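Local coordinates for protein alpha-Amylase (Thermotoga maritima, PDB 2B5D) that belongs to glycosyl hydrolase family 57 and combines a mostly parallel beta-sheet region flanked by helices with a helical C-terminal region, at residues Arg2-Ile7 / Asp376-Thr381; Asn450-Glu455 / Lys486-Leu491. All coordinates share one frame; numbering follows the deposited sequence.

Contact 1 (Arg2-Ile7 / Asp376-Thr381); sequences RGKILI and DLKLVT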
loop_
_atom_site.group_PDB
_atom_site.type_symbol
_atom_site.label_atom_id
_atom_site.label_comp_id
_atom_site.label_asym_id
_atom_site.label_seq_id
_atom_site.Cartn_x
_atom_site.Cartn_y
_atom_site.Cartn_z
ATOM N N ARG A 2 -26.612 -48.123 -21.071
ATOM C CA ARG A 2 -26.339 -46.701 -21.248
ATOM C C ARG A 2 -25.307 -46.238 -20.244
ATOM O O ARG A 2 -25.297 -46.688 -19.098
ATOM C CB ARG A 2 -27.601 -45.896 -21.014
ATOM C CG ARG A 2 -28.870 -46.719 -21.033
ATOM C CD ARG A 2 -30.082 -45.926 -20.508
ATOM N NE ARG A 2 -30.999 -45.515 -21.568
ATOM C CZ ARG A 2 -30.639 -45.159 -22.797
ATOM N NH1 ARG A 2 -29.356 -45.119 -23.129
ATOM N NH2 ARG A 2 -31.567 -44.825 -23.691
ATOM N N GLY A 3 -24.437 -45.336 -20.689
ATOM C CA GLY A 3 -23.472 -44.643 -19.837
ATOM C C GLY A 3 -24.202 -43.715 -18.897
ATOM O O GLY A 3 -25.250 -43.182 -19.249
ATOM N N LYS A 4 -23.657 -43.536 -17.693
ATOM C CA LYS A 4 -24.297 -42.687 -16.681
ATOM C C LYS A 4 -23.564 -41.358 -16.545
ATOM O O LYS A 4 -22.348 -41.314 -16.308
ATOM C CB LYS A 4 -24.407 -43.452 -15.360
ATOM C CG LYS A 4 -25.392 -44.614 -15.487
ATOM C CD LYS A 4 -24.833 -45.943 -15.038
ATOM C CE LYS A 4 -25.547 -46.482 -13.791
ATOM N NZ LYS A 4 -26.984 -46.851 -14.029
ATOM N N ILE A 5 -24.288 -40.269 -16.762
ATOM C CA ILE A 5 -23.628 -38.971 -16.652
ATOM C C ILE A 5 -23.965 -38.274 -15.371
ATOM O O ILE A 5 -25.142 -37.962 -15.093
ATOM C CB ILE A 5 -23.517 -38.058 -18.003
ATOM C CG1 ILE A 5 -24.834 -37.417 -18.410
ATOM C CG2 ILE A 5 -22.796 -38.804 -19.214
ATOM C CD1 ILE A 5 -24.969 -36.006 -17.801
ATOM N N LEU A 6 -22.935 -38.088 -14.550
ATOM C CA LEU A 6 -23.143 -37.410 -13.266
ATOM C C LEU A 6 -22.548 -35.988 -13.272
ATOM O O LEU A 6 -21.335 -35.797 -13.154
ATOM C CB LEU A 6 -22.746 -38.322 -12.066
ATOM C CG LEU A 6 -22.393 -37.918 -10.623
ATOM C CD1 LEU A 6 -23.219 -36.821 -9.971
ATOM C CD2 LEU A 6 -22.272 -39.172 -9.708
ATOM N N ILE A 7 -23.433 -35.007 -13.464
ATOM C CA ILE A 7 -23.025 -33.599 -13.458
ATOM C C ILE A 7 -23.063 -33.111 -12.030
ATOM O O ILE A 7 -24.074 -33.192 -11.344
ATOM C CB ILE A 7 -23.925 -32.655 -14.376
ATOM C CG1 ILE A 7 -23.841 -33.011 -15.866
ATOM C CG2 ILE A 7 -23.556 -31.177 -14.178
ATOM C CD1 ILE A 7 -22.438 -33.389 -16.357
ATOM N N ASP A 376 -27.593 -43.501 -25.860
ATOM C CA ASP A 376 -26.303 -43.970 -25.350
ATOM C C ASP A 376 -26.062 -43.568 -23.850
ATOM O O ASP A 376 -25.050 -43.952 -23.253
ATOM C CB ASP A 376 -25.156 -43.414 -26.237
ATOM C CG ASP A 376 -25.007 -44.149 -27.620
ATOM O OD1 ASP A 376 -25.016 -45.421 -27.681
ATOM O OD2 ASP A 376 -24.811 -43.440 -28.654
ATOM N N LEU A 377 -26.978 -42.788 -23.270
ATOM C CA LEU A 377 -26.669 -41.953 -22.098
ATOM C C LEU A 377 -27.883 -41.674 -21.261
ATOM O O LEU A 377 -28.987 -41.485 -21.764
ATOM C CB LEU A 377 -26.061 -40.587 -22.474
ATOM C CG LEU A 377 -24.680 -40.391 -23.076
ATOM C CD1 LEU A 377 -24.445 -38.917 -23.202
ATOM C CD2 LEU A 377 -23.559 -41.028 -22.268
ATOM N N LYS A 378 -27.630 -41.635 -19.963
ATOM C CA LYS A 378 -28.622 -41.355 -18.949
ATOM C C LYS A 378 -28.025 -40.324 -17.961
ATOM O O LYS A 378 -26.845 -40.400 -17.608
ATOM C CB LYS A 378 -28.918 -42.667 -18.220
ATOM C CG LYS A 378 -30.135 -42.612 -17.273
ATOM C CD LYS A 378 -30.539 -44.001 -16.850
ATOM C CE LYS A 378 -29.301 -44.863 -16.579
ATOM N NZ LYS A 378 -29.575 -45.986 -15.602
ATOM N N LEU A 379 -28.821 -39.349 -17.546
ATOM C CA LEU A 379 -28.432 -38.508 -16.417
ATOM C C LEU A 379 -28.736 -39.304 -15.152
ATOM O O LEU A 379 -29.789 -39.900 -15.071
ATOM C CB LEU A 379 -29.221 -37.214 -16.375
ATOM C CG LEU A 379 -29.135 -36.238 -17.559
ATOM C CD1 LEU A 379 -30.077 -35.032 -17.318
ATOM C CD2 LEU A 379 -27.723 -35.769 -17.818
ATOM N N VAL A 380 -27.799 -39.307 -14.197
ATOM C CA VAL A 380 -27.991 -39.882 -12.852
ATOM C C VAL A 380 -27.600 -38.861 -11.781
ATOM O O VAL A 380 -26.816 -37.950 -12.047
ATOM C CB VAL A 380 -27.139 -41.192 -12.652
ATOM C CG1 VAL A 380 -27.512 -42.254 -13.692
ATOM C CG2 VAL A 380 -25.612 -40.920 -12.700
ATOM N N THR A 381 -28.167 -38.975 -10.583
ATOM C CA THR A 381 -27.631 -38.223 -9.436
ATOM C C THR A 381 -26.728 -39.206 -8.719
ATOM O O THR A 381 -26.778 -40.396 -8.990
ATOM C CB THR A 381 -28.717 -37.752 -8.467
ATOM O OG1 THR A 381 -29.193 -38.891 -7.745
ATOM C CG2 THR A 381 -29.843 -37.062 -9.198
HETATM O O HOH W 1 -25.891 -35.745 -10.930
#
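Gly3, Lys4 and Ile5 pair in parallel with Leu377, Lys378 and Leu379, joining the first strand of the chain, in this family 57 protein, to a short strand late in the sequence. Strand 343-349 bonds to the other edge of this part of strand 3-11, within a predominantly parallel sheet. The two short axes cross at -34° and come within 4.7 Å of each other.

Four backbone hydrogen bonds form the ladder. Asp376 O accepts from Gly3 N, and Gly3 O receives Lys378 N at 2.9 Å. Ile5 then uses both polar groups: its N donates almost straight to Lys378 O at 2.7 Å, and its O accepts Val380 N from above the carbonyl plane.

Apolar packing occurs on both faces. Ile5 CG2 meets Leu377 CD2 at 3.9 Å, on the face where Phe367 and Val371 of helix 360-373 add to the layer. Across the sheet, Val380 CG1 packs crosswise against Lys4 CG at 3.6 Å; chi1 of -59° sets this methyl anti to the carbonyl carbon of Val380.

Among the charged side chains, Lys4 and Lys378 run side by side in the same direction, bringing their NZ atoms to 3.2 Å. This proximity probably costs energy, which a long, weak ion pair from Lys4 to Glu341 may partly offset. The guanidinium of Arg2 sits beside the incoming backbone, with Leu377 O over one face and Asp376 CA in plane at its edge.

Contact 2 (Asn450-Glu455 / Lys486-Leu491); sequences NQMLRE and KRFLNL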
loop_
_atom_site.group_PDB
_atom_site.type_symbol
_atom_site.label_atom_id
_atom_site.label_comp_id
_atom_site.label_asym_id
_atom_site.label_seq_id
_atom_site.Cartn_x
_atom_site.Cartn_y
_atom_site.Cartn_z
ATOM N N ASN A 450 -19.292 -20.661 22.219
ATOM C CA ASN A 450 -19.936 -20.801 20.932
ATOM C C ASN A 450 -19.457 -19.782 19.870
ATOM O O ASN A 450 -19.356 -20.114 18.691
ATOM C CB ASN A 450 -21.446 -20.661 21.088
ATOM C CG ASN A 450 -22.118 -21.900 21.657
ATOM O OD1 ASN A 450 -23.339 -21.899 21.848
ATOM N ND2 ASN A 450 -21.352 -22.948 21.925
ATOM N N GLN A 451 -19.204 -18.543 20.278
ATOM C CA GLN A 451 -18.706 -17.513 19.356
ATOM C C GLN A 451 -17.222 -17.715 19.104
ATOM O O GLN A 451 -16.746 -17.531 17.984
ATOM C CB GLN A 451 -19.015 -16.082 19.865
ATOM C CG GLN A 451 -18.898 -14.988 18.790
ATOM C CD GLN A 451 -19.953 -15.122 17.729
ATOM O OE1 GLN A 451 -21.099 -15.483 18.030
ATOM N NE2 GLN A 451 -19.590 -14.828 16.473
ATOM N N MET A 452 -16.485 -18.162 20.101
ATOM C CA MET A 452 -15.115 -18.535 19.801
ATOM C C MET A 452 -15.011 -19.567 18.653
ATOM O O MET A 452 -14.191 -19.414 17.746
ATOM C CB MET A 452 -14.389 -19.005 21.042
ATOM C CG MET A 452 -14.056 -17.837 21.954
ATOM S SD MET A 452 -13.578 -18.387 23.615
ATOM C CE MET A 452 -11.866 -18.924 23.370
ATOM N N LEU A 453 -15.884 -20.576 18.663
ATOM C CA LEU A 453 -15.808 -21.638 17.660
ATOM C C LEU A 453 -16.155 -21.110 16.274
ATOM O O LEU A 453 -15.518 -21.485 15.289
ATOM C CB LEU A 453 -16.698 -22.845 18.035
ATOM C CG LEU A 453 -16.569 -24.089 17.144
ATOM C CD1 LEU A 453 -15.096 -24.632 17.092
ATOM C CD2 LEU A 453 -17.581 -25.183 17.610
ATOM N N ARG A 454 -17.154 -20.242 16.218
ATOM C CA ARG A 454 -17.513 -19.550 14.996
ATOM C C ARG A 454 -16.368 -18.746 14.416
ATOM O O ARG A 454 -16.093 -18.807 13.228
ATOM C CB ARG A 454 -18.638 -18.596 15.296
ATOM C CG ARG A 454 -19.853 -19.285 15.786
ATOM C CD ARG A 454 -21.047 -18.279 15.765
ATOM N NE ARG A 454 -22.314 -18.786 16.285
ATOM C CZ ARG A 454 -22.758 -18.655 17.540
ATOM N NH1 ARG A 454 -22.028 -18.057 18.462
ATOM N NH2 ARG A 454 -23.954 -19.147 17.875
ATOM N N GLU A 455 -15.701 -18.004 15.288
ATOM C CA GLU A 455 -14.561 -17.184 14.942
ATOM C C GLU A 455 -13.437 -18.059 14.374
ATOM O O GLU A 455 -12.826 -17.739 13.319
ATOM C CB GLU A 455 -14.088 -16.372 16.190
ATOM C CG GLU A 455 -15.000 -15.176 16.611
ATOM C CD GLU A 455 -15.433 -14.350 15.393
ATOM O OE1 GLU A 455 -16.615 -13.937 15.303
ATOM O OE2 GLU A 455 -14.593 -14.129 14.502
ATOM N N LYS A 486 -8.358 -12.233 15.778
ATOM C CA LYS A 486 -8.408 -11.195 16.796
ATOM C C LYS A 486 -9.688 -11.270 17.620
ATOM O O LYS A 486 -9.628 -11.164 18.839
ATOM C CB LYS A 486 -8.272 -9.799 16.157
ATOM C CG LYS A 486 -8.313 -8.639 17.188
ATOM C CD LYS A 486 -6.888 -8.089 17.525
ATOM C CE LYS A 486 -6.881 -6.685 18.266
ATOM N NZ LYS A 486 -7.261 -6.771 19.739
ATOM N N ARG A 487 -10.834 -11.434 16.955
ATOM C CA ARG A 487 -12.077 -11.598 17.665
ATOM C C ARG A 487 -12.026 -12.812 18.617
ATOM O O ARG A 487 -12.487 -12.740 19.775
ATOM C CB ARG A 487 -13.236 -11.702 16.662
ATOM C CG ARG A 487 -13.479 -10.411 15.907
ATOM C CD ARG A 487 -14.754 -10.429 15.079
ATOM N NE ARG A 487 -14.987 -9.098 14.477
ATOM C CZ ARG A 487 -15.628 -8.848 13.326
ATOM N NH1 ARG A 487 -16.104 -9.847 12.565
ATOM N NH2 ARG A 487 -15.790 -7.580 12.907
ATOM N N PHE A 488 -11.430 -13.919 18.150
ATOM C CA PHE A 488 -11.309 -15.115 18.976
ATOM C C PHE A 488 -10.442 -14.839 20.206
ATOM O O PHE A 488 -10.780 -15.270 21.322
ATOM C CB PHE A 488 -10.752 -16.302 18.158
ATOM C CG PHE A 488 -10.469 -17.552 18.975
ATOM C CD1 PHE A 488 -11.330 -18.661 18.907
ATOM C CD2 PHE A 488 -9.341 -17.632 19.772
ATOM C CE1 PHE A 488 -11.080 -19.817 19.640
ATOM C CE2 PHE A 488 -9.072 -18.780 20.514
ATOM C CZ PHE A 488 -9.952 -19.885 20.449
ATOM N N LEU A 489 -9.318 -14.150 20.011
ATOM C CA LEU A 489 -8.415 -13.893 21.124
ATOM C C LEU A 489 -9.009 -12.939 22.178
ATOM O O LEU A 489 -8.760 -13.090 23.382
ATOM C CB LEU A 489 -7.107 -13.325 20.627
ATOM C CG LEU A 489 -6.291 -14.157 19.665
ATOM C CD1 LEU A 489 -5.227 -13.274 18.993
ATOM C CD2 LEU A 489 -5.627 -15.315 20.376
ATOM N N ASN A 490 -9.773 -11.956 21.713
ATOM C CA ASN A 490 -10.525 -11.098 22.597
ATOM C C ASN A 490 -11.444 -11.893 23.478
ATOM O O ASN A 490 -11.468 -11.682 24.681
ATOM C CB ASN A 490 -11.339 -10.050 21.832
ATOM C CG ASN A 490 -10.471 -8.956 21.257
ATOM O OD1 ASN A 490 -9.311 -8.789 21.643
ATOM N ND2 ASN A 490 -11.015 -8.232 20.293
ATOM N N LEU A 491 -12.217 -12.801 22.899
ATOM C CA LEU A 491 -13.117 -13.592 23.740
ATOM C C LEU A 491 -12.336 -14.508 24.676
ATOM O O LEU A 491 -12.725 -14.725 25.821
ATOM C CB LEU A 491 -14.103 -14.384 22.908
ATOM C CG LEU A 491 -14.977 -13.596 21.967
ATOM C CD1 LEU A 491 -15.323 -14.489 20.773
ATOM C CD2 LEU A 491 -16.211 -13.101 22.665
#
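Arg487 begins the contact by laying its aliphatic stem against Glu455, in a nearly antiparallel pair of helices whose short axes are 8.7 Å apart and make an angle of 157°. Both belong to a helical region assigned by sequence to the C-terminal family of 1,4-alpha-glucan branching enzymes. Arg487 CB lies 3.5 Å from Glu455 OE2, but the chain runs extended from CG to NE and carries the guanidinium onward to a salt bridge with Asp512. The carboxylate and guanidinium planes are 88° apart, and Glu455 OE2 remains 4.9 Å from Arg487 NH1.

Phe488 comes next, at the closest backbone approach. Its chi1 of 174° puts CG anti to the backbone N and swings the ring toward Met452. The Met452 methyl, CE, sits over one face in a CH-pi contact, 3.6 Å from Phe488 CZ and displaced toward the rim; the sulfur lies farther above the same ring in a Met-aromatic contact. Met452 O meets the ring edge in plane, 3.2 Å from Phe488 CD1, while Phe488 CB packs on Glu455 CB.

One turn later, Leu491 slides past Met452 in the opposite direction, its CB 3.6 Å from Met452 CG. Leu491 CD1 reaches both Gln451 CG, at 4.1 Å, and the stem of Glu455. Leu433 and Met426 of helix 418-436 pack on Met452 and Phe488, respectively.

Mainly van der Waals and CH-pi packing, with two oxygens against carbons, this interface relies on close fit rather than directional bonds; with Arg487 engaged by Asp512, any attraction to Glu455 is probably only long-range.

Contacts 1 and 2 lie on opposite sides of the chain's centre, with their own centres 45 Å apart and nearest atoms about 30 Å apart, so neither touches the other. They follow in series: contact 1 spans 368 intervening residues and closes before contact 2 opens, whereas contact 2 joins segments with 30 residues between them. The first therefore gathers distant parts of the chain into the sheet, and the second is a local pairing in the helical C-terminal region. Their chemistry differs likewise: backbone hydrogen bonds define contact 1, side-chain packing contact 2. Segment 486-491 also reaches a second subunit, through Lys486, whereas contact 1 touches no other chain.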